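Local atomic coordinates of proteolytically activated form of PPO4 Tyrosinase (Agaricus bisporus var. bisporus H97, PDB entry 4OUA), a protein that oxidises phenols with a pair of copper ions, hydroxylating monophenols and turning the resulting o-diphenols into reactive o-quinones, the first step toward melanin. Residues K13-I18 with Y349-F354; I32-A37 with Q99-A104; K145-K150 with I165-F170. One frame throughout, in Å; residues are numbered along the deposited sequence.

Interaction 1 (K13-I18 with Y349-F354); sequences KNRLDI and YSYPDF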
# COMPACT_ATOMS: atom_id res chain seq x y z
N LYS A 13 -13.99 0.54 -9.77
CA LYS A 13 -14.41 1.46 -8.71
C LYS A 13 -13.22 2.27 -8.20
O LYS A 13 -12.06 1.89 -8.40
CB LYS A 13 -15.07 0.70 -7.56
CG LYS A 13 -16.41 0.09 -7.93
CD LYS A 13 -17.37 1.13 -8.46
CE LYS A 13 -18.73 0.53 -8.76
NZ LYS A 13 -18.64 -0.62 -9.70
N ASN A 14 -13.51 3.38 -7.53
CA ASN A 14 -12.46 4.26 -7.04
C ASN A 14 -11.96 3.91 -5.65
O ASN A 14 -12.72 3.50 -4.78
CB ASN A 14 -12.95 5.71 -7.03
CG ASN A 14 -12.97 6.33 -8.41
OD1 ASN A 14 -12.28 5.86 -9.32
ND2 ASN A 14 -13.76 7.38 -8.58
N ARG A 15 -10.65 4.06 -5.45
CA ARG A 15 -10.07 4.02 -4.13
C ARG A 15 -10.25 5.39 -3.49
O ARG A 15 -9.67 6.38 -3.95
CB ARG A 15 -8.59 3.63 -4.19
CG ARG A 15 -8.35 2.26 -4.80
CD ARG A 15 -6.86 1.96 -4.92
NE ARG A 15 -6.62 0.60 -5.38
CZ ARG A 15 -5.42 0.11 -5.66
NH1 ARG A 15 -4.35 0.87 -5.52
NH2 ARG A 15 -5.30 -1.14 -6.07
N LEU A 16 -11.07 5.47 -2.45
CA LEU A 16 -11.42 6.75 -1.86
C LEU A 16 -10.32 7.30 -0.96
O LEU A 16 -9.48 6.55 -0.46
CB LEU A 16 -12.72 6.62 -1.06
CG LEU A 16 -13.94 6.10 -1.83
CD1 LEU A 16 -15.18 6.12 -0.94
CD2 LEU A 16 -14.17 6.93 -3.08
N ASP A 17 -10.34 8.61 -0.77
CA ASP A 17 -9.48 9.26 0.21
C ASP A 17 -9.94 8.82 1.60
O ASP A 17 -11.13 8.87 1.91
CB ASP A 17 -9.55 10.78 0.07
CG ASP A 17 -8.55 11.50 0.96
OD1 ASP A 17 -8.75 11.51 2.20
OD2 ASP A 17 -7.57 12.06 0.43
N ILE A 18 -8.99 8.39 2.43
CA ILE A 18 -9.32 7.86 3.75
C ILE A 18 -10.14 8.84 4.59
O ILE A 18 -10.92 8.43 5.45
CB ILE A 18 -8.04 7.47 4.53
CG1 ILE A 18 -8.40 6.63 5.76
CG2 ILE A 18 -7.27 8.72 4.94
CD1 ILE A 18 -9.14 5.35 5.43
N TYR A 349 -9.75 -0.86 -10.65
CA TYR A 349 -9.70 0.27 -9.73
C TYR A 349 -9.26 1.55 -10.42
O TYR A 349 -8.83 1.54 -11.57
CB TYR A 349 -8.76 -0.04 -8.55
CG TYR A 349 -7.28 0.08 -8.86
CD1 TYR A 349 -6.60 1.26 -8.62
CD2 TYR A 349 -6.57 -0.99 -9.38
CE1 TYR A 349 -5.25 1.38 -8.89
CE2 TYR A 349 -5.22 -0.89 -9.66
CZ TYR A 349 -4.57 0.30 -9.41
OH TYR A 349 -3.22 0.41 -9.68
N SER A 350 -9.40 2.66 -9.70
CA SER A 350 -9.02 3.97 -10.20
C SER A 350 -9.08 4.99 -9.07
O SER A 350 -9.39 4.63 -7.93
CB SER A 350 -9.92 4.40 -11.36
OG SER A 350 -9.58 5.69 -11.82
N TYR A 351 -8.80 6.25 -9.38
CA TYR A 351 -8.81 7.29 -8.35
C TYR A 351 -9.76 8.42 -8.72
O TYR A 351 -9.93 8.74 -9.90
CB TYR A 351 -7.39 7.83 -8.14
CG TYR A 351 -6.42 6.75 -7.72
CD1 TYR A 351 -6.27 6.40 -6.39
CD2 TYR A 351 -5.66 6.07 -8.66
CE1 TYR A 351 -5.39 5.41 -6.00
CE2 TYR A 351 -4.78 5.07 -8.28
CZ TYR A 351 -4.64 4.75 -6.95
OH TYR A 351 -3.76 3.77 -6.57
N PRO A 352 -10.39 9.02 -7.70
CA PRO A 352 -11.40 10.07 -7.87
C PRO A 352 -10.84 11.35 -8.48
O PRO A 352 -11.62 12.23 -8.86
CB PRO A 352 -11.89 10.32 -6.44
CG PRO A 352 -10.78 9.86 -5.57
CD PRO A 352 -10.15 8.70 -6.28
N ASP A 353 -9.52 11.44 -8.59
CA ASP A 353 -8.88 12.60 -9.19
C ASP A 353 -9.21 12.73 -10.67
O ASP A 353 -9.07 13.81 -11.25
CB ASP A 353 -7.36 12.52 -9.01
CG ASP A 353 -6.95 12.28 -7.57
OD1 ASP A 353 -6.90 11.10 -7.16
OD2 ASP A 353 -6.69 13.26 -6.84
N PHE A 354 -9.67 11.63 -11.27
CA PHE A 354 -9.91 11.59 -12.71
C PHE A 354 -11.39 11.60 -13.07
O PHE A 354 -11.74 11.50 -14.25
CB PHE A 354 -9.26 10.34 -13.31
CG PHE A 354 -7.78 10.26 -13.07
CD1 PHE A 354 -6.89 10.96 -13.87
CD2 PHE A 354 -7.27 9.46 -12.05
CE1 PHE A 354 -5.53 10.87 -13.65
CE2 PHE A 354 -5.91 9.38 -11.83
CZ PHE A 354 -5.04 10.08 -12.63
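Torsions on both sides bring the guanidinium of Arg15 onto the ring of Tyr349: the Arg15 chain runs extended from CG to NE, while chi1 of 78° sets the Tyr349 ring between its own backbone N and carbonyl carbon. The backbones beneath form a minimal two-stranded parallel sheet, Lys13-Asn14 beside Tyr349-Ser350, which joins a segment near the N terminus of the tyrosinase chain to one near the C terminus. Just past the strand, Arg15 N donates to Ser350 O, 2.8 Å with 164° at the hydrogen; the return bond, Ser350 N to Lys13 O at 3.1 Å, is weak. Above the sheet the stack is nearly exact: guanidinium and ring planes differ by 7°, and Arg15 CZ lies 3.5 Å from the Tyr349 ring centroid, a cation-pi contact over the face. Tyr351 stands almost perpendicular to the guanidinium, and its OH accepts only a weak bond from Arg15 NH1, at 3.1 Å. The stronger polar partners come from neighbouring helices: Glu98 forms a salt bridge with Arg15 NH2, and Asp286 OD2 is hydrogen-bonded to the hydroxyls of both Tyr349 and Tyr351. The stack and the Glu98 salt bridge probably limit rotation of the guanidinium. The Arg15 side chain lies about 8 Å from that of His282, a copper ligand, so this cluster lies near the metal site, though its arginine is not a ligand. On the other face of the strand pair, the amide of Asn14 reaches Pro352, with ND2 3.6 Å from Pro352 CA, and donates its hydrogen bond to Asp355 OD1.

Interaction 2 (I32-A37 with Q99-A104); sequences IRALQA and QILQEA
Ala34 and Leu101 meet where two helices of the mainly helical tyrosinase core cross steeply, helix 25-39 over helix 86-109, the latter carrying the copper ligand His90. The short axes approach to 8.5 Å, with 109° between their N-to-C directions, and no hydrogen bond spans the crossing. Such closeness rests on small residues: Ala34 and Ala104 both direct their CB atoms at the facing helix, and their CA atoms are 5.1 Å apart. The tight part centres on the methyl of Ala34, which is buried and lies 3.6 Å from Leu101 O, so it packs against main chain as well as side chain. Leu101 adds a large apolar group: with CG anti to its backbone N (chi1 -171°), its CD1 branch reaches across to lie 4.0 Å from Ala34 CB and 3.9 Å from Leu35 N, alongside the opposing backbone. Tyr31 and Ile38 of the same opposing helix also touch Leu101, and Tyr97 packs on Leu35, extending the apolar patch on this side. One turn further along helix 25-39 the contact thins. Ala37, partly exposed, touches just the rim, its CB 4.5 Å from Ala104 CB, and Glu103 on the partner helix is exposed to solvent. Gln99 and Gln102 form a separate polar interface to the N-terminal segment, where their OE1 atoms accept backbone N-H groups of Val6, Gly7 and Thr9. Ala104 belongs to the tight part: its CB is 4.0 Å from both Ala34 CB and Ala34 O.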
# COMPACT_ATOMS: atom_id res chain seq x y z
N ILE A 32 -13.29 -2.61 8.49
CA ILE A 32 -12.94 -2.99 9.86
C ILE A 32 -13.20 -4.47 10.12
O ILE A 32 -12.44 -5.13 10.83
CB ILE A 32 -13.71 -2.15 10.89
CG1 ILE A 32 -13.44 -0.66 10.69
CG2 ILE A 32 -13.35 -2.58 12.30
CD1 ILE A 32 -11.99 -0.27 10.87
N ARG A 33 -14.28 -4.98 9.54
CA ARG A 33 -14.62 -6.39 9.68
C ARG A 33 -13.66 -7.28 8.89
O ARG A 33 -13.14 -8.26 9.41
CB ARG A 33 -16.06 -6.65 9.23
CG ARG A 33 -17.12 -6.03 10.14
CD ARG A 33 -17.02 -6.57 11.55
NE ARG A 33 -18.24 -6.34 12.32
CZ ARG A 33 -18.39 -6.64 13.61
NH1 ARG A 33 -17.39 -7.19 14.28
NH2 ARG A 33 -19.54 -6.39 14.22
N ALA A 34 -13.44 -6.93 7.63
CA ALA A 34 -12.62 -7.74 6.74
C ALA A 34 -11.16 -7.72 7.15
O ALA A 34 -10.46 -8.73 7.04
CB ALA A 34 -12.77 -7.27 5.30
N LEU A 35 -10.70 -6.56 7.62
CA LEU A 35 -9.31 -6.42 8.06
C LEU A 35 -9.05 -7.25 9.32
O LEU A 35 -8.00 -7.88 9.46
CB LEU A 35 -8.98 -4.95 8.31
CG LEU A 35 -7.54 -4.64 8.71
CD1 LEU A 35 -6.57 -5.20 7.69
CD2 LEU A 35 -7.35 -3.15 8.87
N GLN A 36 -10.02 -7.24 10.24
CA GLN A 36 -9.92 -8.06 11.43
C GLN A 36 -10.00 -9.54 11.06
O GLN A 36 -9.36 -10.39 11.67
CB GLN A 36 -11.03 -7.70 12.42
CG GLN A 36 -10.98 -8.46 13.74
CD GLN A 36 -9.84 -8.01 14.63
OE1 GLN A 36 -9.74 -6.83 14.98
NE2 GLN A 36 -8.97 -8.94 15.01
N ALA A 37 -10.78 -9.83 10.02
CA ALA A 37 -10.98 -11.21 9.58
C ALA A 37 -9.69 -11.83 9.04
O ALA A 37 -9.37 -12.98 9.35
CB ALA A 37 -12.07 -11.25 8.52
N GLN A 99 -7.59 -7.33 -3.41
CA GLN A 99 -8.35 -8.49 -3.87
C GLN A 99 -8.75 -9.39 -2.70
O GLN A 99 -9.93 -9.64 -2.47
CB GLN A 99 -7.53 -9.29 -4.89
CG GLN A 99 -8.13 -10.63 -5.27
CD GLN A 99 -7.20 -11.46 -6.13
OE1 GLN A 99 -6.39 -10.93 -6.89
NE2 GLN A 99 -7.29 -12.78 -5.99
N ILE A 100 -7.75 -9.86 -1.96
CA ILE A 100 -7.98 -10.73 -0.81
C ILE A 100 -8.84 -10.04 0.24
O ILE A 100 -9.69 -10.67 0.87
CB ILE A 100 -6.66 -11.17 -0.17
CG1 ILE A 100 -5.87 -12.06 -1.13
CG2 ILE A 100 -6.92 -11.90 1.14
CD1 ILE A 100 -6.62 -13.30 -1.57
N LEU A 101 -8.61 -8.74 0.42
CA LEU A 101 -9.34 -7.97 1.42
C LEU A 101 -10.82 -7.85 1.07
O LEU A 101 -11.67 -7.82 1.96
CB LEU A 101 -8.72 -6.59 1.59
CG LEU A 101 -9.25 -5.77 2.77
CD1 LEU A 101 -9.07 -6.53 4.07
CD2 LEU A 101 -8.56 -4.42 2.83
N GLN A 102 -11.12 -7.76 -0.22
CA GLN A 102 -12.50 -7.71 -0.67
C GLN A 102 -13.18 -9.05 -0.47
O GLN A 102 -14.34 -9.12 -0.04
CB GLN A 102 -12.59 -7.31 -2.15
CG GLN A 102 -14.02 -7.14 -2.65
CD GLN A 102 -14.13 -7.17 -4.16
OE1 GLN A 102 -13.44 -7.94 -4.83
NE2 GLN A 102 -15.00 -6.33 -4.71
N GLU A 103 -12.46 -10.12 -0.78
CA GLU A 103 -12.99 -11.48 -0.66
C GLU A 103 -13.49 -11.74 0.75
O GLU A 103 -14.52 -12.38 0.94
CB GLU A 103 -11.92 -12.50 -1.05
CG GLU A 103 -12.45 -13.92 -1.24
CD GLU A 103 -11.40 -14.86 -1.80
OE1 GLU A 103 -11.75 -15.68 -2.68
OE2 GLU A 103 -10.23 -14.79 -1.36
N ALA A 104 -12.76 -11.24 1.73
CA ALA A 104 -13.18 -11.35 3.12
C ALA A 104 -14.41 -10.48 3.37
O ALA A 104 -15.28 -10.83 4.16
CB ALA A 104 -12.04 -10.95 4.05

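Interaction 3 (K145-K150 with I165-F170); sequences KLEQVK and ILRYSF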
# COMPACT_ATOMS: atom_id res chain seq x y z
N LYS A 145 -5.35 7.06 16.13
CA LYS A 145 -5.59 7.32 17.55
C LYS A 145 -6.69 6.48 18.20
O LYS A 145 -6.51 5.96 19.30
CB LYS A 145 -5.91 8.81 17.74
CG LYS A 145 -6.16 9.21 19.19
CD LYS A 145 -6.04 10.71 19.38
CE LYS A 145 -7.00 11.48 18.49
NZ LYS A 145 -6.86 12.95 18.66
N LEU A 146 -7.83 6.33 17.52
CA LEU A 146 -8.99 5.66 18.10
C LEU A 146 -8.78 4.17 18.33
O LEU A 146 -8.76 3.38 17.39
CB LEU A 146 -10.22 5.88 17.22
CG LEU A 146 -10.78 7.30 17.18
CD1 LEU A 146 -11.93 7.38 16.19
CD2 LEU A 146 -11.23 7.73 18.56
N GLU A 147 -8.65 3.78 19.60
CA GLU A 147 -8.54 2.38 19.98
C GLU A 147 -9.81 1.61 19.62
O GLU A 147 -9.75 0.46 19.20
CB GLU A 147 -8.26 2.25 21.48
CG GLU A 147 -6.85 2.63 21.89
CD GLU A 147 -5.82 1.61 21.45
OE1 GLU A 147 -6.21 0.48 21.09
OE2 GLU A 147 -4.61 1.94 21.48
N GLN A 148 -10.95 2.27 19.79
CA GLN A 148 -12.24 1.70 19.41
C GLN A 148 -12.86 2.54 18.31
O GLN A 148 -12.70 3.76 18.29
CB GLN A 148 -13.17 1.62 20.62
CG GLN A 148 -12.58 0.90 21.83
CD GLN A 148 -12.68 -0.61 21.74
OE1 GLN A 148 -13.61 -1.14 21.13
NE2 GLN A 148 -11.74 -1.30 22.36
N VAL A 149 -13.56 1.90 17.38
CA VAL A 149 -14.18 2.61 16.27
C VAL A 149 -15.64 2.22 16.08
O VAL A 149 -16.02 1.08 16.32
CB VAL A 149 -13.42 2.35 14.94
CG1 VAL A 149 -12.04 2.98 14.99
CG2 VAL A 149 -13.34 0.86 14.66
N LYS A 150 -16.45 3.18 15.65
CA LYS A 150 -17.87 2.96 15.43
C LYS A 150 -18.16 2.33 14.07
O LYS A 150 -17.77 2.87 13.03
CB LYS A 150 -18.65 4.27 15.55
CG LYS A 150 -18.59 4.92 16.92
CD LYS A 150 -19.38 6.22 16.93
CE LYS A 150 -19.33 6.91 18.28
NZ LYS A 150 -20.06 8.21 18.26
N ILE A 165 -6.90 -1.26 12.49
CA ILE A 165 -6.07 -0.40 11.64
C ILE A 165 -4.82 0.08 12.37
O ILE A 165 -3.80 0.35 11.75
CB ILE A 165 -6.87 0.82 11.13
CG1 ILE A 165 -8.08 0.36 10.32
CG2 ILE A 165 -5.99 1.72 10.29
CD1 ILE A 165 -8.89 1.49 9.74
N LEU A 166 -4.91 0.19 13.69
CA LEU A 166 -3.79 0.68 14.49
C LEU A 166 -2.58 -0.24 14.44
O LEU A 166 -1.45 0.22 14.24
CB LEU A 166 -4.22 0.88 15.95
CG LEU A 166 -5.22 2.01 16.23
CD1 LEU A 166 -5.38 2.21 17.72
CD2 LEU A 166 -4.79 3.30 15.55
N ARG A 167 -2.80 -1.54 14.60
CA ARG A 167 -1.70 -2.48 14.71
C ARG A 167 -2.13 -3.90 14.37
O ARG A 167 -3.31 -4.25 14.48
CB ARG A 167 -1.13 -2.45 16.13
CG ARG A 167 -2.13 -2.89 17.19
CD ARG A 167 -1.62 -2.64 18.59
NE ARG A 167 -1.43 -1.22 18.86
CZ ARG A 167 -2.38 -0.40 19.31
NH1 ARG A 167 -3.60 -0.87 19.54
NH2 ARG A 167 -2.11 0.88 19.53
N TYR A 168 -1.17 -4.72 13.95
CA TYR A 168 -1.41 -6.15 13.76
C TYR A 168 -0.82 -6.94 14.93
O TYR A 168 0.29 -6.65 15.38
CB TYR A 168 -0.82 -6.65 12.44
CG TYR A 168 -0.81 -8.15 12.32
CD1 TYR A 168 -2.00 -8.87 12.18
CD2 TYR A 168 0.37 -8.87 12.37
CE1 TYR A 168 -2.00 -10.24 12.07
CE2 TYR A 168 0.39 -10.25 12.26
CZ TYR A 168 -0.80 -10.93 12.11
OH TYR A 168 -0.80 -12.30 12.01
N SER A 169 -1.56 -7.92 15.41
CA SER A 169 -1.09 -8.78 16.49
C SER A 169 -0.58 -10.10 15.93
O SER A 169 -1.35 -10.88 15.37
CB SER A 169 -2.19 -9.03 17.52
OG SER A 169 -2.65 -7.81 18.08
N PHE A 170 0.72 -10.35 16.08
CA PHE A 170 1.31 -11.59 15.61
C PHE A 170 0.81 -12.78 16.43
O PHE A 170 0.67 -12.69 17.65
CB PHE A 170 2.84 -11.53 15.67
CG PHE A 170 3.45 -10.57 14.69
CD1 PHE A 170 3.66 -9.24 15.03
CD2 PHE A 170 3.81 -11.00 13.42
CE1 PHE A 170 4.22 -8.36 14.12
CE2 PHE A 170 4.37 -10.12 12.51
CZ PHE A 170 4.58 -8.80 12.86
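Glu147 and Leu166 make the closest backbone approach here, CA to CA 7.5 Å, too wide for a strand pairing, and no main-chain hydrogen bond joins the two segments. Residues 145-147 form an irregular link, leaving helical geometry at Lys145 and entering the strand at Gln148, while 165-170 is loop throughout; side chains therefore do the joining. Leu166 aims its CB at the other segment and divides its methyls: CD1 lies 3.6 Å from Leu146 O and 3.8 Å from Glu147 CD, while CD2 comes within 3.8 Å of Lys145 N. Beyond it, the carboxylate of Glu147 faces the guanidinium of Arg167 at its edge, the two planes only 13° apart. A two-pronged salt bridge results, NH1 of Arg167 to OE1 of Glu147 and NH2 to OE2, both at 3.3 Å and both weak. Bends at chi2 of Glu147 (-72°) and chi3 of Arg167 (63°) turn these charged ends to meet, and Leu166 CB lies over the rim of one guanidinium face. Glu199 shares NH2 of Arg167 in a second salt bridge, so the arginine links two acidic groups. Cutting Leu166 back to an alanine is likely to open a gap beside the Lys145-Glu147 backbone and leave the Glu147 carboxylate without the methyl packed against it. The contact thus closes the open end of the antiparallel hairpin 148-152/158-162: Asn163, just past the hairpin, bonds Leu146 O through its ND2, helix 141-144 touches Ile165 through Ile143, and helix 25-39 packs Phe28 on Val149.

From the N terminus, the chain opens interaction 1 at residues 13-18 and does not close it until 349-354, so this strand pair encloses most of the protein, including both other contacts. Inside that long loop, interaction 2 closes a loop of 61 residues between 32-37 and 99-104; only afterwards does interaction 3 begin, closing the short hairpin loop between 145-150 and 165-170. Those two are in series and do not cross. They do touch: Ile32 CD1 lies 3.7 Å from Ile165 CD1, so helix 25-39 takes part in one contact and packs on the other. Interaction 1 touches neither and joins segments near the two termini.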